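Local coordinates for protein cGAS/DncV-like nucleotidyltransferase in E. coli homolog (Elizabethkingia meningoseptica ATCC 13253 = NBRC 12535, PDB 6E0O) that synthesizes cyclic dinucleotide second messengers, probably from ATP or GTP with magnesium, for a CBASS system that gives bacteria immunity against phage, at residues Leu21-Ala26 against Asn131-Asp136; Phe141-Phe146 against Ile168-Gln173; Gln184-Tyr189 against Phe231-Tyr236. All blocks are in the same frame, centred on the assembly; numbering follows the deposited sequence. Where two conformers were deposited one is given.

Interaction 1. Residues Leu21-Ala26 against Asn131-Asp136; sequences LKCQNA and NRITAD. With nucleotides of chain B.
The first turn of helix 21-38 lies against the chain leading into strand 135-147, closest where Lys22 and Arg132 bring their CA atoms to 4.1 Å, and Ile133 N gives its hydrogen to Lys22 O at 3.1 Å. That carbonyl already takes the helical bond from Ala26 N; the two donors arrive from opposite faces of its plane, and Ile133 N sits above the plane, not on a lone pair. Arg132 CA adds a C-H contact to the same oxygen. The second bond is made by a side chain: Asn25 ND2 reaches Asn131 O at 2.8 Å, nearly straight (169° at the hydrogen), in the carbonyl plane and in the plane of its own amide. With CG anti to its carbonyl carbon (chi1 -74°), the Asn25 amide is directed at that oxygen.

Ile133 supplies the apolar part. Its CD1 lies 3.7 Å from Cys23 CB, CG1 meets Ala26 CB at 3.8 Å, and CG2 packs against Lys22 CB, so the CG1-CD1 arm and the CG2 methyl lie along one helical turn. The Lys22 chain runs alongside Asn131 and Arg132, bending at chi3 (72°), and its NZ bonds Asn59 and shares a water with Arg132 O. Of the Arg132 side chain, CB meets the 21-26 turn, while the guanidinium bonds Gln29, farther along the same helix, and the carbonyl of Asn127.

Farther on, Asp136, a probable magnesium and ATP ligand, has OD2 3.0 Å from O3' of nucleotide A2 of chain B. The contact thus joins the start of helix 21-38 to the lead-in of a strand bearing an active-site aspartate; beyond Ile133 lies Tyr50 of helix 48-52, and strands 62-68 and 124-126 flank 135-147 in the sheet.

Interaction 2. Residues Phe141-Phe146 against Ile168-Gln173; sequences FVLKRF and ISFPEQ. With nucleotides of chain B.
Leu143 CD2 is the methyl on which this contact turns: it presses on Ile168 CB at 3.4 Å, tighter than usual for two carbons, and lies almost as near to Ile168 CG2. The same methyl reaches Phe170 CZ at 3.8 Å, so it serves both partners, which lie roughly at right angles as seen from it. Leu143 holds its CG anti to the backbone N (chi1 169°), which carries CD2 out from strand 135-147 to both partners. Arg145, two residues on and on the same side of the strand, brings CB to the edge of the Phe170 ring, near its plane, 4.4 Å from CZ. Its guanidinium lies loosely beside Ile168, with NH1 4.2 Å from CD1, while Leu143 CD1 covers part of one face of that group. No hydrogen bond links the two segments; the contact is apolar.

In the next shell, NH2 of Arg145 has a long, weak ion pair with Glu166, and the Phe170 ring meets that of Phe264 with the planes about 30° apart. Facing away from Leu143, the backbone serves the nucleotide: N6 of A2 of chain B donates to Ile168 O at 3.3 Å (161° at the hydrogen). The Ser169 side chain also lies close to the adenine, its CB in contact with N1 at 3.1 Å. The residues that pack on Leu143 therefore belong to the segment bordering the adenine.

Strand 152-160 runs between the two segments, antiparallel to both: Leu143 pairs with Gly156 on it and Ser169 with Ile157, so Leu143 and Ile168 meet across an intervening strand. Phe170 then takes the N-cap position of helix 171-184, where the chain leaves the sheet, and Pro171 in its first turn rests on Phe45 and Gln47 of strand 42-47.

Interaction 3. Residues Gln184-Tyr189 against Phe231-Tyr236; sequences QTYRLY and FISGNY
Two CH-pi contacts cross the interface. Ser233 CB stands over the centre of the Tyr186 ring, 3.6 Å from the centroid and 9° off its normal, while Phe231 O lies at the edge of that ring, near its plane. The other pair has the aliphatic group on the opposite segment: Leu188 CD2 rests over a face of the Tyr236 ring, 4.0 Å from its centroid and offset toward the rim.

Apolar packing gathers round Phe231. Its ring lies among Thr185, Leu188 and Tyr189, touching Thr185 CG2 with CD1 at 3.7 Å and Leu188 CB with CD2 at 3.8 Å. Leu188 is forked: with CG anti to its carbonyl carbon (chi1 -67°), it sends CD2 to Tyr236 and CD1 to Ile232 O, 3.3 Å away.

Both partners are tight turns that lead into helices. A type I' beta turn, Thr185 to Leu188, joins helix 171-184 to helix 188-205; a type II turn, Ile232 to Asn235, precedes helix 236-252, with Asn235 at the N-cap and its OD1 accepting from Gln238 N. The contact thus sets two helix starts of the helical part of the enzyme side by side.

No hydrogen bond crosses directly between the two segments. Thr185 OG1 accepts from Tyr189 N at 3.1 Å and also bonds Lys181 O, tying the turn to the preceding helix. Tyr189 OH bonds the carbonyl of Glu220 in helix 216-224. Between the turns, a water donates to Tyr186 O and accepts a weak bond from Gly234 N.

Overall arrangement
The three contacts follow one another along the chain. Interactions 1 and 2 share strand 135-147 and so the central sheet, yet their centres lie about 26 Å apart: the first is at the strand's start, by the probable metal-binding aspartates, the second along its later half, where the sheet reaches strand 166-169 beside the adenine. Interaction 3, centred about 31 Å and about 30 Å from interactions 1 and 2, belongs to the helical part. Helix 171-184 runs from interaction 2 to interaction 3, linking the nucleotide-binding sheet to the helices, and the nearest atoms of these two contacts are about 9 Å apart; the nearest atom of interaction 3 is about 15 Å from the bound nucleic acid.

Interaction 1. Residues Leu21-Ala26 against Asn131-Asp136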
loop_
_atom_site.group_PDB
_atom_site.type_symbol
_atom_site.label_atom_id
_atom_site.label_comp_id
_atom_site.label_asym_id
_atom_site.label_seq_id
_atom_site.Cartn_x
_atom_site.Cartn_y
_atom_site.Cartn_z
ATOM N N LEU A 21 -17.864 -9.205 -2.170
ATOM C CA LEU A 21 -19.002 -8.536 -2.791
ATOM C C LEU A 21 -19.003 -7.042 -2.502
ATOM O O LEU A 21 -19.273 -6.232 -3.397
ATOM C CB LEU A 21 -20.293 -9.173 -2.286
ATOM C CG LEU A 21 -21.603 -8.487 -2.658
ATOM C CD1 LEU A 21 -21.776 -8.456 -4.163
ATOM C CD2 LEU A 21 -22.788 -9.195 -1.995
ATOM N N LYS A 22 -18.717 -6.653 -1.256
ATOM C CA LYS A 22 -18.768 -5.238 -0.902
ATOM C C LYS A 22 -17.640 -4.454 -1.560
ATOM O O LYS A 22 -17.782 -3.250 -1.785
ATOM C CB LYS A 22 -18.756 -5.067 0.620
ATOM C CG LYS A 22 -20.058 -5.493 1.305
ATOM C CD LYS A 22 -19.988 -5.383 2.824
ATOM C CE LYS A 22 -19.999 -3.946 3.320
ATOM N NZ LYS A 22 -19.938 -3.875 4.820
ATOM N N CYS A 23 -16.520 -5.113 -1.877
ATOM C CA CYS A 23 -15.459 -4.454 -2.629
ATOM C C CYS A 23 -15.878 -4.264 -4.085
ATOM O O CYS A 23 -15.762 -3.167 -4.636
ATOM C CB CYS A 23 -14.167 -5.266 -2.546
ATOM S SG CYS A 23 -12.787 -4.521 -3.446
ATOM N N GLN A 24 -16.355 -5.344 -4.713
ATOM C CA GLN A 24 -16.868 -5.252 -6.075
ATOM C C GLN A 24 -17.920 -4.159 -6.189
ATOM O O GLN A 24 -17.905 -3.370 -7.139
ATOM C CB GLN A 24 -17.451 -6.605 -6.488
ATOM C CG GLN A 24 -16.441 -7.754 -6.486
ATOM C CD GLN A 24 -17.082 -9.106 -6.757
ATOM O OE1 GLN A 24 -18.302 -9.256 -6.675
ATOM N NE2 GLN A 24 -16.257 -10.100 -7.079
ATOM N N ASN A 25 -18.841 -4.093 -5.227
ATOM C CA ASN A 25 -19.912 -3.099 -5.283
ATOM C C ASN A 25 -19.345 -1.686 -5.257
ATOM O O ASN A 25 -19.784 -0.811 -6.010
ATOM C CB ASN A 25 -20.895 -3.284 -4.130
ATOM C CG ASN A 25 -21.797 -4.477 -4.319
ATOM O OD1 ASN A 25 -21.888 -5.041 -5.416
ATOM N ND2 ASN A 25 -22.485 -4.862 -3.251
ATOM N N ALA A 26 -18.383 -1.434 -4.373
ATOM C CA ALA A 26 -17.769 -0.112 -4.330
ATOM C C ALA A 26 -17.115 0.227 -5.665
ATOM O O ALA A 26 -17.295 1.330 -6.195
ATOM C CB ALA A 26 -16.750 -0.038 -3.195
ATOM N N ASN A 131 -23.738 -2.296 2.021
ATOM C CA ASN A 131 -23.491 -3.080 0.819
ATOM C C ASN A 131 -22.211 -2.729 0.074
ATOM O O ASN A 131 -21.938 -3.334 -0.973
ATOM C CB ASN A 131 -24.684 -2.958 -0.138
ATOM C CG ASN A 131 -25.943 -3.563 0.426
ATOM O OD1 ASN A 131 -25.912 -4.632 1.037
ATOM N ND2 ASN A 131 -27.059 -2.875 0.245
ATOM N N ARG A 132 -21.411 -1.791 0.568
ATOM C CA ARG A 132 -20.175 -1.466 -0.123
ATOM C C ARG A 132 -19.148 -0.972 0.878
ATOM O O ARG A 132 -19.486 -0.294 1.849
ATOM C CB ARG A 132 -20.385 -0.456 -1.259
ATOM C CG ARG A 132 -20.562 0.958 -0.831
ATOM C CD ARG A 132 -20.691 1.961 -2.040
ATOM N NE ARG A 132 -20.762 3.260 -1.406
ATOM C CZ ARG A 132 -21.816 4.055 -1.376
ATOM N NH1 ARG A 132 -22.907 3.766 -2.071
ATOM N NH2 ARG A 132 -21.744 5.168 -0.670
ATOM N N ILE A 133 -17.888 -1.330 0.629
ATOM C CA ILE A 133 -16.799 -0.819 1.442
ATOM C C ILE A 133 -16.588 0.659 1.138
ATOM O O ILE A 133 -17.009 1.183 0.103
ATOM C CB ILE A 133 -15.498 -1.615 1.243
ATOM C CG1 ILE A 133 -15.039 -1.537 -0.207
ATOM C CG2 ILE A 133 -15.697 -3.057 1.695
ATOM C CD1 ILE A 133 -13.713 -2.252 -0.458
ATOM N N THR A 134 -15.897 1.332 2.053
ATOM C CA THR A 134 -15.398 2.672 1.807
ATOM C C THR A 134 -14.272 2.629 0.786
ATOM O O THR A 134 -13.472 1.687 0.739
ATOM C CB THR A 134 -14.908 3.266 3.122
ATOM O OG1 THR A 134 -16.036 3.447 3.985
ATOM C CG2 THR A 134 -14.205 4.581 2.911
ATOM N N ALA A 135 -14.211 3.669 -0.028
ATOM C CA ALA A 135 -13.197 3.780 -1.058
ATOM C C ALA A 135 -12.520 5.133 -0.968
ATOM O O ALA A 135 -13.169 6.147 -0.696
ATOM C CB ALA A 135 -13.796 3.624 -2.460
ATOM N N ASP A 136 -11.216 5.129 -1.201
ATOM C CA ASP A 136 -10.442 6.337 -1.413
ATOM C C ASP A 136 -10.210 6.442 -2.911
ATOM O O ASP A 136 -9.595 5.554 -3.501
ATOM C CB ASP A 136 -9.098 6.221 -0.704
ATOM C CG ASP A 136 -9.205 6.422 0.786
ATOM O OD1 ASP A 136 -10.303 6.774 1.266
ATOM O OD2 ASP A 136 -8.174 6.246 1.474
ATOM P P A B 2 -2.177 8.075 3.624
ATOM O OP1 A B 2 -1.294 9.111 3.026
ATOM O OP2 A B 2 -3.013 8.427 4.804
ATOM O "O5'" A B 2 -3.156 7.554 2.478
ATOM C "C5'" A B 2 -4.310 8.298 2.096
ATOM C "C4'" A B 2 -4.751 7.959 0.692
ATOM O "O4'" A B 2 -3.766 8.477 -0.241
ATOM C "C3'" A B 2 -4.881 6.468 0.396
ATOM O "O3'" A B 2 -5.956 6.237 -0.513
ATOM C "C2'" A B 2 -3.552 6.131 -0.266
ATOM O "O2'" A B 2 -3.593 5.023 -1.145
ATOM C "C1'" A B 2 -3.225 7.423 -1.011
ATOM N N9 A B 2 -1.785 7.654 -1.136
ATOM C C8 A B 2 -0.922 8.056 -0.144
ATOM N N7 A B 2 0.320 8.177 -0.537
ATOM C C5 A B 2 0.277 7.818 -1.878
ATOM C C6 A B 2 1.273 7.729 -2.870
ATOM N N6 A B 2 2.564 8.008 -2.680
ATOM N N1 A B 2 0.871 7.353 -4.093
ATOM C C2 A B 2 -0.410 7.064 -4.318
ATOM N N3 A B 2 -1.438 7.110 -3.472
ATOM C C4 A B 2 -1.018 7.498 -2.258
HETATM O O HOH W 1 -19.077 -0.825 4.734
#

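Interaction 2. Residues Phe141-Phe146 against Ile168-Gln173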
loop_
_atom_site.group_PDB
_atom_site.type_symbol
_atom_site.label_atom_id
_atom_site.label_comp_id
_atom_site.label_asym_id
_atom_site.label_seq_id
_atom_site.Cartn_x
_atom_site.Cartn_y
_atom_site.Cartn_z
ATOM N N PHE A 141 -2.327 12.204 -12.426
ATOM C CA PHE A 141 -1.837 12.281 -13.788
ATOM C C PHE A 141 -0.711 11.268 -13.993
ATOM O O PHE A 141 -0.151 10.722 -13.039
ATOM C CB PHE A 141 -1.268 13.678 -14.071
ATOM C CG PHE A 141 -2.283 14.800 -14.066
ATOM C CD1 PHE A 141 -3.420 14.748 -14.852
ATOM C CD2 PHE A 141 -2.062 15.931 -13.304
ATOM C CE1 PHE A 141 -4.321 15.802 -14.865
ATOM C CE2 PHE A 141 -2.967 16.983 -13.316
ATOM C CZ PHE A 141 -4.095 16.909 -14.088
ATOM N N VAL A 142 -0.381 11.030 -15.265
ATOM C CA VAL A 142 0.812 10.268 -15.609
ATOM C C VAL A 142 2.061 11.002 -15.155
ATOM O O VAL A 142 2.172 12.229 -15.278
ATOM C CB VAL A 142 0.857 10.037 -17.128
ATOM C CG1 VAL A 142 2.190 9.428 -17.559
ATOM C CG2 VAL A 142 -0.290 9.164 -17.575
ATOM N N LEU A 143 3.016 10.237 -14.639
ATOM C CA LEU A 143 4.320 10.733 -14.235
ATOM C C LEU A 143 5.407 9.947 -14.948
ATOM O O LEU A 143 5.346 8.717 -15.014
ATOM C CB LEU A 143 4.521 10.531 -12.736
ATOM C CG LEU A 143 5.940 10.769 -12.216
ATOM C CD1 LEU A 143 6.239 12.254 -12.217
ATOM C CD2 LEU A 143 6.129 10.163 -10.838
ATOM N N LYS A 144 6.428 10.650 -15.432
ATOM C CA LYS A 144 7.631 10.010 -15.946
ATOM C C LYS A 144 8.831 10.585 -15.217
ATOM O O LYS A 144 8.974 11.808 -15.135
ATOM C CB LYS A 144 7.755 10.200 -17.453
ATOM C CG LYS A 144 6.598 9.530 -18.157
ATOM C CD LYS A 144 6.686 9.580 -19.651
ATOM C CE LYS A 144 5.577 8.723 -20.226
ATOM N NZ LYS A 144 5.569 8.736 -21.705
ATOM N N ARG A 145 9.671 9.702 -14.673
ATOM C CA ARG A 145 10.849 10.125 -13.931
ATOM C C ARG A 145 11.996 9.167 -14.198
ATOM O O ARG A 145 11.802 7.952 -14.307
ATOM C CB ARG A 145 10.610 10.131 -12.419
ATOM C CG ARG A 145 9.772 11.288 -11.926
ATOM C CD ARG A 145 10.404 12.624 -12.268
ATOM N NE ARG A 145 9.471 13.725 -12.036
ATOM C CZ ARG A 145 9.119 14.166 -10.832
ATOM N NH1 ARG A 145 9.618 13.596 -9.741
ATOM N NH2 ARG A 145 8.265 15.173 -10.716
ATOM N N PHE A 146 13.201 9.714 -14.261
ATOM C CA PHE A 146 14.382 8.888 -14.436
ATOM C C PHE A 146 14.770 8.236 -13.119
ATOM O O PHE A 146 14.845 8.898 -12.078
ATOM C CB PHE A 146 15.541 9.728 -14.960
ATOM C CG PHE A 146 16.728 8.916 -15.366
ATOM C CD1 PHE A 146 16.736 8.244 -16.574
ATOM C CD2 PHE A 146 17.830 8.812 -14.538
ATOM C CE1 PHE A 146 17.828 7.490 -16.956
ATOM C CE2 PHE A 146 18.927 8.060 -14.914
ATOM C CZ PHE A 146 18.923 7.395 -16.124
ATOM N N ILE A 168 4.106 11.073 -5.589
ATOM C CA ILE A 168 4.390 10.238 -6.746
ATOM C C ILE A 168 4.383 8.783 -6.301
ATOM O O ILE A 168 4.659 8.458 -5.142
ATOM C CB ILE A 168 5.717 10.605 -7.453
ATOM C CG1 ILE A 168 6.911 10.310 -6.557
ATOM C CG2 ILE A 168 5.703 12.075 -7.878
ATOM C CD1 ILE A 168 8.244 10.483 -7.262
ATOM N N SER A 169 4.071 7.901 -7.239
ATOM C CA SER A 169 3.973 6.487 -6.927
ATOM C C SER A 169 4.220 5.706 -8.207
ATOM O O SER A 169 3.988 6.200 -9.310
ATOM C CB SER A 169 2.594 6.152 -6.324
ATOM O OG SER A 169 2.585 4.857 -5.762
ATOM N N PHE A 170 4.656 4.462 -8.034
ATOM C CA PHE A 170 4.883 3.516 -9.126
ATOM C C PHE A 170 4.142 2.236 -8.780
ATOM O O PHE A 170 4.754 1.189 -8.528
ATOM C CB PHE A 170 6.381 3.306 -9.369
ATOM C CG PHE A 170 7.069 4.571 -9.780
ATOM C CD1 PHE A 170 7.572 5.431 -8.828
ATOM C CD2 PHE A 170 7.136 4.938 -11.108
ATOM C CE1 PHE A 170 8.167 6.622 -9.192
ATOM C CE2 PHE A 170 7.729 6.133 -11.486
ATOM C CZ PHE A 170 8.236 6.978 -10.527
ATOM N N PRO A 171 2.803 2.292 -8.753
ATOM C CA PRO A 171 2.027 1.141 -8.269
ATOM C C PRO A 171 2.179 -0.098 -9.116
ATOM O O PRO A 171 2.050 -1.204 -8.584
ATOM C CB PRO A 171 0.579 1.653 -8.269
ATOM C CG PRO A 171 0.580 2.826 -9.251
ATOM C CD PRO A 171 1.943 3.460 -9.054
ATOM N N GLU A 172 2.397 0.040 -10.424
ATOM C CA GLU A 172 2.513 -1.145 -11.263
ATOM C C GLU A 172 3.792 -1.906 -10.944
ATOM O O GLU A 172 3.779 -3.131 -10.802
ATOM C CB GLU A 172 2.459 -0.748 -12.741
ATOM C CG GLU A 172 1.164 -0.068 -13.141
ATOM C CD GLU A 172 -0.052 -0.936 -12.889
ATOM O OE1 GLU A 172 0.031 -2.153 -13.129
ATOM O OE2 GLU A 172 -1.099 -0.409 -12.458
ATOM N N GLN A 173 4.911 -1.192 -10.851
ATOM C CA GLN A 173 6.180 -1.829 -10.534
ATOM C C GLN A 173 6.183 -2.383 -9.111
ATOM O O GLN A 173 6.755 -3.448 -8.851
ATOM C CB GLN A 173 7.300 -0.812 -10.736
ATOM C CG GLN A 173 7.435 -0.298 -12.180
ATOM C CD GLN A 173 6.627 0.962 -12.523
ATOM O OE1 GLN A 173 5.596 1.257 -11.922
ATOM N NE2 GLN A 173 7.106 1.704 -13.512
ATOM P P A B 2 -2.177 8.075 3.624
ATOM O OP1 A B 2 -1.294 9.111 3.026
ATOM O OP2 A B 2 -3.013 8.427 4.804
ATOM O "O5'" A B 2 -3.156 7.554 2.478
ATOM C "C5'" A B 2 -4.310 8.298 2.096
ATOM C "C4'" A B 2 -4.751 7.959 0.692
ATOM O "O4'" A B 2 -3.766 8.477 -0.241
ATOM C "C3'" A B 2 -4.881 6.468 0.396
ATOM O "O3'" A B 2 -5.956 6.237 -0.513
ATOM C "C2'" A B 2 -3.552 6.131 -0.266
ATOM O "O2'" A B 2 -3.593 5.023 -1.145
ATOM C "C1'" A B 2 -3.225 7.423 -1.011
ATOM N N9 A B 2 -1.785 7.654 -1.136
ATOM C C8 A B 2 -0.922 8.056 -0.144
ATOM N N7 A B 2 0.320 8.177 -0.537
ATOM C C5 A B 2 0.277 7.818 -1.878
ATOM C C6 A B 2 1.273 7.729 -2.870
ATOM N N6 A B 2 2.564 8.008 -2.680
ATOM N N1 A B 2 0.871 7.353 -4.093
ATOM C C2 A B 2 -0.410 7.064 -4.318
ATOM N N3 A B 2 -1.438 7.110 -3.472
ATOM C C4 A B 2 -1.018 7.498 -2.258
#

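Interaction 3. Residues Gln184-Tyr189 against Phe231-Tyr236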
loop_
_atom_site.group_PDB
_atom_site.type_symbol
_atom_site.label_atom_id
_atom_site.label_comp_id
_atom_site.label_asym_id
_atom_site.label_seq_id
_atom_site.Cartn_x
_atom_site.Cartn_y
_atom_site.Cartn_z
ATOM N N GLN A 184 8.574 -16.352 -5.333
ATOM C CA GLN A 184 9.878 -16.975 -5.165
ATOM C C GLN A 184 10.170 -17.399 -3.737
ATOM O O GLN A 184 11.186 -18.061 -3.507
ATOM C CB GLN A 184 10.973 -15.994 -5.566
ATOM C CG GLN A 184 11.029 -15.683 -7.032
ATOM C CD GLN A 184 11.901 -14.491 -7.319
ATOM O OE1 GLN A 184 12.090 -13.623 -6.461
ATOM N NE2 GLN A 184 12.437 -14.431 -8.524
ATOM N N THR A 185 9.342 -17.022 -2.774
ATOM C CA THR A 185 9.613 -17.259 -1.365
ATOM C C THR A 185 8.577 -18.177 -0.727
ATOM O O THR A 185 8.253 -18.030 0.451
ATOM C CB THR A 185 9.696 -15.943 -0.594
ATOM O OG1 THR A 185 8.502 -15.174 -0.818
ATOM C CG2 THR A 185 10.923 -15.152 -0.993
ATOM N N TYR A 186 8.059 -19.139 -1.483
ATOM C CA TYR A 186 7.069 -20.067 -0.951
ATOM C C TYR A 186 5.830 -19.324 -0.457
ATOM O O TYR A 186 5.159 -19.761 0.482
ATOM C CB TYR A 186 7.672 -20.937 0.158
ATOM C CG TYR A 186 8.996 -21.540 -0.227
ATOM C CD1 TYR A 186 9.062 -22.602 -1.120
ATOM C CD2 TYR A 186 10.184 -21.047 0.291
ATOM C CE1 TYR A 186 10.266 -23.158 -1.480
ATOM C CE2 TYR A 186 11.400 -21.600 -0.066
ATOM C CZ TYR A 186 11.429 -22.658 -0.953
ATOM O OH TYR A 186 12.625 -23.221 -1.323
ATOM N N ARG A 187 5.525 -18.183 -1.085
ATOM C CA ARG A 187 4.392 -17.326 -0.744
ATOM C C ARG A 187 4.578 -16.645 0.608
ATOM O O ARG A 187 3.656 -15.998 1.113
ATOM C CB ARG A 187 3.061 -18.081 -0.855
ATOM C CG ARG A 187 2.969 -18.885 -2.173
ATOM C CD ARG A 187 1.522 -19.103 -2.655
ATOM N NE ARG A 187 0.892 -17.799 -2.801
ATOM C CZ ARG A 187 1.143 -16.935 -3.780
ATOM N NH1 ARG A 187 1.984 -17.236 -4.765
ATOM N NH2 ARG A 187 0.559 -15.748 -3.764
ATOM N N LEU A 188 5.781 -16.700 1.173
ATOM C CA LEU A 188 5.994 -16.176 2.514
ATOM C C LEU A 188 6.249 -14.672 2.541
ATOM O O LEU A 188 6.006 -14.059 3.576
ATOM C CB LEU A 188 7.102 -16.954 3.225
ATOM C CG LEU A 188 6.732 -18.405 3.531
ATOM C CD1 LEU A 188 7.974 -19.174 3.948
ATOM C CD2 LEU A 188 5.664 -18.484 4.609
ATOM N N TYR A 189 6.702 -14.054 1.445
ATOM C CA TYR A 189 6.920 -12.606 1.476
ATOM C C TYR A 189 5.643 -11.873 1.917
ATOM O O TYR A 189 5.637 -11.127 2.907
ATOM C CB TYR A 189 7.435 -12.084 0.119
ATOM C CG TYR A 189 7.284 -10.583 -0.003
ATOM C CD1 TYR A 189 7.888 -9.733 0.914
ATOM C CD2 TYR A 189 6.501 -10.021 -1.001
ATOM C CE1 TYR A 189 7.714 -8.374 0.842
ATOM C CE2 TYR A 189 6.323 -8.648 -1.077
ATOM C CZ TYR A 189 6.935 -7.833 -0.158
ATOM O OH TYR A 189 6.742 -6.471 -0.237
ATOM N N PHE A 231 13.468 -16.900 3.817
ATOM C CA PHE A 231 12.093 -17.381 3.890
ATOM C C PHE A 231 12.119 -18.904 3.806
ATOM O O PHE A 231 12.547 -19.472 2.799
ATOM C CB PHE A 231 11.268 -16.736 2.772
ATOM C CG PHE A 231 11.167 -15.229 2.895
ATOM C CD1 PHE A 231 12.175 -14.415 2.415
ATOM C CD2 PHE A 231 10.074 -14.635 3.501
ATOM C CE1 PHE A 231 12.105 -13.041 2.526
ATOM C CE2 PHE A 231 9.992 -13.251 3.617
ATOM C CZ PHE A 231 11.011 -12.456 3.128
ATOM N N ILE A 232 11.693 -19.554 4.882
ATOM C CA ILE A 232 11.868 -20.990 5.059
ATOM C C ILE A 232 10.528 -21.658 4.807
ATOM O O ILE A 232 9.583 -21.489 5.583
ATOM C CB ILE A 232 12.363 -21.323 6.468
ATOM C CG1 ILE A 232 13.640 -20.569 6.794
ATOM C CG2 ILE A 232 12.548 -22.841 6.619
ATOM C CD1 ILE A 232 13.936 -20.597 8.281
ATOM N N SER A 233 10.457 -22.449 3.745
ATOM C CA SER A 233 9.216 -23.110 3.390
ATOM C C SER A 233 8.646 -23.853 4.588
ATOM O O SER A 233 9.337 -24.644 5.235
ATOM C CB SER A 233 9.488 -24.098 2.256
ATOM O OG SER A 233 8.311 -24.790 1.900
ATOM N N GLY A 234 7.378 -23.586 4.883
ATOM C CA GLY A 234 6.679 -24.311 5.917
ATOM C C GLY A 234 7.063 -23.984 7.338
ATOM O O GLY A 234 6.607 -24.678 8.254
ATOM N N ASN A 235 7.882 -22.962 7.569
ATOM C CA ASN A 235 8.280 -22.607 8.933
ATOM C C ASN A 235 8.010 -21.123 9.144
ATOM O O ASN A 235 8.875 -20.278 8.902
ATOM C CB ASN A 235 9.728 -22.965 9.236
ATOM C CG ASN A 235 10.024 -22.909 10.716
ATOM O OD1 ASN A 235 9.366 -22.177 11.458
ATOM N ND2 ASN A 235 11.004 -23.693 11.161
ATOM N N TYR A 236 6.800 -20.814 9.606
ATOM C CA TYR A 236 6.409 -19.419 9.763
ATOM C C TYR A 236 7.132 -18.787 10.940
ATOM O O TYR A 236 7.546 -17.626 10.864
ATOM C CB TYR A 236 4.896 -19.317 9.957
ATOM C CG TYR A 236 4.094 -19.560 8.705
ATOM C CD1 TYR A 236 4.068 -20.807 8.105
ATOM C CD2 TYR A 236 3.353 -18.541 8.128
ATOM C CE1 TYR A 236 3.329 -21.030 6.961
ATOM C CE2 TYR A 236 2.605 -18.757 6.993
ATOM C CZ TYR A 236 2.605 -20.000 6.412
ATOM O OH TYR A 236 1.857 -20.206 5.287
HETATM O O HOH W 2 5.489 -21.758 2.875
#